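Long-range contact in extracellular ligand-binding receptor (PDB 3SG0), which probably serves as a solute-binding protein for ABC-type uptake of aromatic acids, and holds benzoyl-formic acid in its pocket: residues A[311-316]-A[350-355]. Numbering follows the deposited sequence.
Sequences LWDSMT and LALNNG
Asp-313 of helix 306-328 faces Leu-352 at the end of strand 350-352, their CA atoms 6.1 Å apart, and the axes of 311-316 and 350-352 run nearly antiparallel, at 160°. Beyond the strand the chain folds back through a type I beta turn from Leu-352 to Gly-355, closed by Gly-355 N to Leu-352 O and leading into strand 355-357: a beta hairpin whose turn is gripped by one buried carboxylate. Asp-313 has CG anti to its carbonyl carbon (chi1 -80°), which sends both oxygens into the turn. OD1 takes a nearly straight bond from ND2 of Asn-353 (3.0 Å, 172°); it arrives on the syn side, somewhat out of the carboxylate plane, with the two flat groups nearly parallel, and a weak bond from Asn-353 N is added. OD2 accepts twice from Asn-354, from N at 3.0 Å and, on its anti side, from ND2 at 2.9 Å, the amide turned steeply from the carboxylate. In this leucine-binding-protein family fold, two lobes enclose the ligand, and the Asn-354 side chain lies about 7 Å from bound benzoyl-formic acid. Were the carboxylate of Asp-313 cut back to an alanine, both asparagine amides and the backbone N-H of Asn-354 would probably lose this acceptor, and the turn its tie to the helix. One helical turn on, the contact becomes greasy: CG2 of Thr-316 packs against CD2 of Leu-352 at 3.9 Å and more loosely against CD2 of Leu-350. On the flank, Trp-312 brings CD1 to 4.1 Å from ND2 of Asn-353, while its ring meets Phe-291 of helix 283-298.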
ATOM      1  N   LEU A 311       0.554   7.563  -3.638  1.00  7.72           N
ATOM      2  CA  LEU A 311       0.169   8.970  -3.586  1.00  7.51           C
ATOM      3  C   LEU A 311      -0.388   9.402  -4.946  1.00  8.10           C
ATOM      4  O   LEU A 311      -1.452  10.018  -5.036  1.00  8.17           O
ATOM      5  CB  LEU A 311       1.357   9.839  -3.175  1.00  8.42           C
ATOM      6  CG  LEU A 311       1.108  11.349  -3.182  1.00  8.30           C
ATOM      7  CD1 LEU A 311      -0.128  11.734  -2.382  1.00  9.82           C
ATOM      8  CD2 LEU A 311       2.341  12.070  -2.666  1.00 10.01           C
ATOM      9  N   TRP A 312       0.326   9.055  -6.012  1.00  8.01           N
ATOM     10  CA  TRP A 312      -0.091   9.431  -7.359  1.00  8.06           C
ATOM     11  C   TRP A 312      -1.518   8.959  -7.677  1.00  7.45           C
ATOM     12  O   TRP A 312      -2.359   9.753  -8.114  1.00  8.42           O
ATOM     13  CB  TRP A 312       0.895   8.865  -8.378  1.00  8.74           C
ATOM     14  CG  TRP A 312       0.602   9.251  -9.790  1.00  8.52           C
ATOM     15  CD1 TRP A 312      -0.109   8.534 -10.698  1.00  9.46           C
ATOM     16  CD2 TRP A 312       1.011  10.451 -10.455  1.00  9.27           C
ATOM     17  NE1 TRP A 312      -0.171   9.208 -11.893  1.00 10.76           N
ATOM     18  CE2 TRP A 312       0.516  10.388 -11.772  1.00 10.22           C
ATOM     19  CE3 TRP A 312       1.762  11.565 -10.069  1.00 11.27           C
ATOM     20  CZ2 TRP A 312       0.734  11.403 -12.704  1.00 13.14           C
ATOM     21  CZ3 TRP A 312       1.979  12.570 -10.999  1.00 12.94           C
ATOM     22  CH2 TRP A 312       1.467  12.481 -12.298  1.00 15.10           C
ATOM     23  N   ASP A 313      -1.782   7.669  -7.481  1.00  7.94           N
ATOM     24  CA  ASP A 313      -3.095   7.107  -7.793  1.00  7.57           C
ATOM     25  C   ASP A 313      -4.178   7.739  -6.905  1.00  7.27           C
ATOM     26  O   ASP A 313      -5.310   7.933  -7.347  1.00  8.09           O
ATOM     27  CB  ASP A 313      -3.120   5.586  -7.581  1.00  8.00           C
ATOM     28  CG  ASP A 313      -2.499   4.774  -8.724  1.00  8.48           C
ATOM     29  OD1 ASP A 313      -2.177   5.321  -9.813  1.00  8.86           O
ATOM     30  OD2 ASP A 313      -2.364   3.540  -8.500  1.00  9.07           O
ATOM     31  N   SER A 314      -3.856   8.022  -5.643  1.00  6.99           N
ATOM     32  CA  SER A 314      -4.824   8.708  -4.785  1.00  7.76           C
ATOM     33  C   SER A 314      -5.210  10.046  -5.401  1.00  7.66           C
ATOM     34  O   SER A 314      -6.386  10.426  -5.415  1.00  8.16           O
ATOM     35  CB  SER A 314      -4.259   8.938  -3.381  1.00  8.34           C
ATOM     36  OG  SER A 314      -4.052   7.720  -2.687  1.00  7.96           O
HETATM   37  N   MSE A 315      -4.209  10.778  -5.884  1.00  7.90           N
HETATM   38  CA  MSE A 315      -4.476  12.057  -6.531  1.00  7.64           C
HETATM   39  C   MSE A 315      -5.191  11.915  -7.863  1.00  7.89           C
HETATM   40  O   MSE A 315      -5.902  12.832  -8.264  1.00  9.14           O
HETATM   41  CB  MSE A 315      -3.201  12.890  -6.662  1.00  9.64           C
HETATM   42  CG  MSE A 315      -2.856  13.609  -5.365  1.00 10.92           C
HETATM   43 SE   MSE A 315      -4.283  14.797  -4.666  0.65 11.53          SE
HETATM   44  CE  MSE A 315      -4.587  15.916  -6.218  1.00 15.30           C
ATOM     45  N   THR A 316      -5.037  10.790  -8.556  1.00  8.46           N
ATOM     46  CA  THR A 316      -5.834  10.570  -9.765  1.00  9.25           C
ATOM     47  C   THR A 316      -7.319  10.589  -9.408  1.00  9.17           C
ATOM     48  O   THR A 316      -8.128  11.253 -10.067  1.00  8.85           O
ATOM     49  CB  THR A 316      -5.468   9.249 -10.446  1.00  9.34           C
ATOM     50  OG1 THR A 316      -4.099   9.315 -10.866  1.00 10.82           O
ATOM     51  CG2 THR A 316      -6.371   8.983 -11.648  1.00 11.18           C
ATOM     52  N   LEU A 350     -11.741   2.355 -13.793  1.00 11.84           N
ATOM     53  CA  LEU A 350     -10.552   3.195 -13.851  1.00 11.99           C
ATOM     54  C   LEU A 350      -9.285   2.378 -13.690  1.00 10.75           C
ATOM     55  O   LEU A 350      -9.064   1.770 -12.640  1.00 10.44           O
ATOM     56  CB  LEU A 350     -10.626   4.261 -12.759  1.00 13.74           C
ATOM     57  CG  LEU A 350      -9.448   5.234 -12.689  1.00 15.21           C
ATOM     58  CD1 LEU A 350      -9.316   6.056 -13.966  1.00 19.23           C
ATOM     59  CD2 LEU A 350      -9.582   6.135 -11.469  1.00 16.69           C
ATOM     60  N   ALA A 351      -8.440   2.366 -14.714  1.00 11.72           N
ATOM     61  CA  ALA A 351      -7.148   1.708 -14.604  1.00 10.21           C
ATOM     62  C   ALA A 351      -6.200   2.596 -13.814  1.00 10.42           C
ATOM     63  O   ALA A 351      -5.832   3.681 -14.267  1.00 13.07           O
ATOM     64  CB  ALA A 351      -6.577   1.413 -15.985  1.00 13.44           C
ATOM     65  N   LEU A 352      -5.834   2.139 -12.623  1.00  9.39           N
ATOM     66  CA  LEU A 352      -4.817   2.785 -11.801  1.00  8.85           C
ATOM     67  C   LEU A 352      -3.564   1.925 -11.844  1.00  8.45           C
ATOM     68  O   LEU A 352      -3.606   0.776 -12.271  1.00  8.92           O
ATOM     69  CB  LEU A 352      -5.311   2.891 -10.351  1.00  8.69           C
ATOM     70  CG  LEU A 352      -6.511   3.809 -10.103  1.00  8.91           C
ATOM     71  CD1 LEU A 352      -6.961   3.720  -8.664  1.00  9.64           C
ATOM     72  CD2 LEU A 352      -6.182   5.260 -10.475  1.00 10.86           C
ATOM     73  N   ASN A 353      -2.446   2.463 -11.375  1.00  8.16           N
ATOM     74  CA  ASN A 353      -1.246   1.649 -11.227  1.00  8.70           C
ATOM     75  C   ASN A 353      -1.450   0.485 -10.273  1.00  8.84           C
ATOM     76  O   ASN A 353      -0.799  -0.556 -10.380  1.00  9.29           O
ATOM     77  CB  ASN A 353      -0.091   2.518 -10.773  1.00  9.01           C
ATOM     78  CG  ASN A 353       0.392   3.409 -11.874  1.00  8.85           C
ATOM     79  OD1 ASN A 353       1.181   2.977 -12.715  1.00  9.70           O
ATOM     80  ND2 ASN A 353      -0.104   4.642 -11.922  1.00  9.49           N
ATOM     81  N   ASN A 354      -2.384   0.668  -9.342  1.00  8.02           N
ATOM     82  CA  ASN A 354      -2.716  -0.342  -8.356  1.00  8.38           C
ATOM     83  C   ASN A 354      -3.693  -1.403  -8.854  1.00  8.64           C
ATOM     84  O   ASN A 354      -3.901  -2.401  -8.164  1.00  9.26           O
ATOM     85  CB  ASN A 354      -3.262   0.335  -7.090  1.00  8.63           C
ATOM     86  CG  ASN A 354      -2.164   0.723  -6.124  1.00  8.13           C
ATOM     87  OD1 ASN A 354      -1.662  -0.124  -5.388  1.00  8.48           O
ATOM     88  ND2 ASN A 354      -1.790   1.997  -6.104  1.00  8.08           N
ATOM     89  N   GLY A 355      -4.297  -1.197 -10.021  1.00  8.56           N
ATOM     90  CA  GLY A 355      -5.252  -2.159 -10.552  1.00  9.14           C
ATOM     91  C   GLY A 355      -6.454  -1.483 -11.169  1.00  8.64           C
ATOM     92  O   GLY A 355      -6.505  -0.256 -11.284  1.00  9.51           O
TER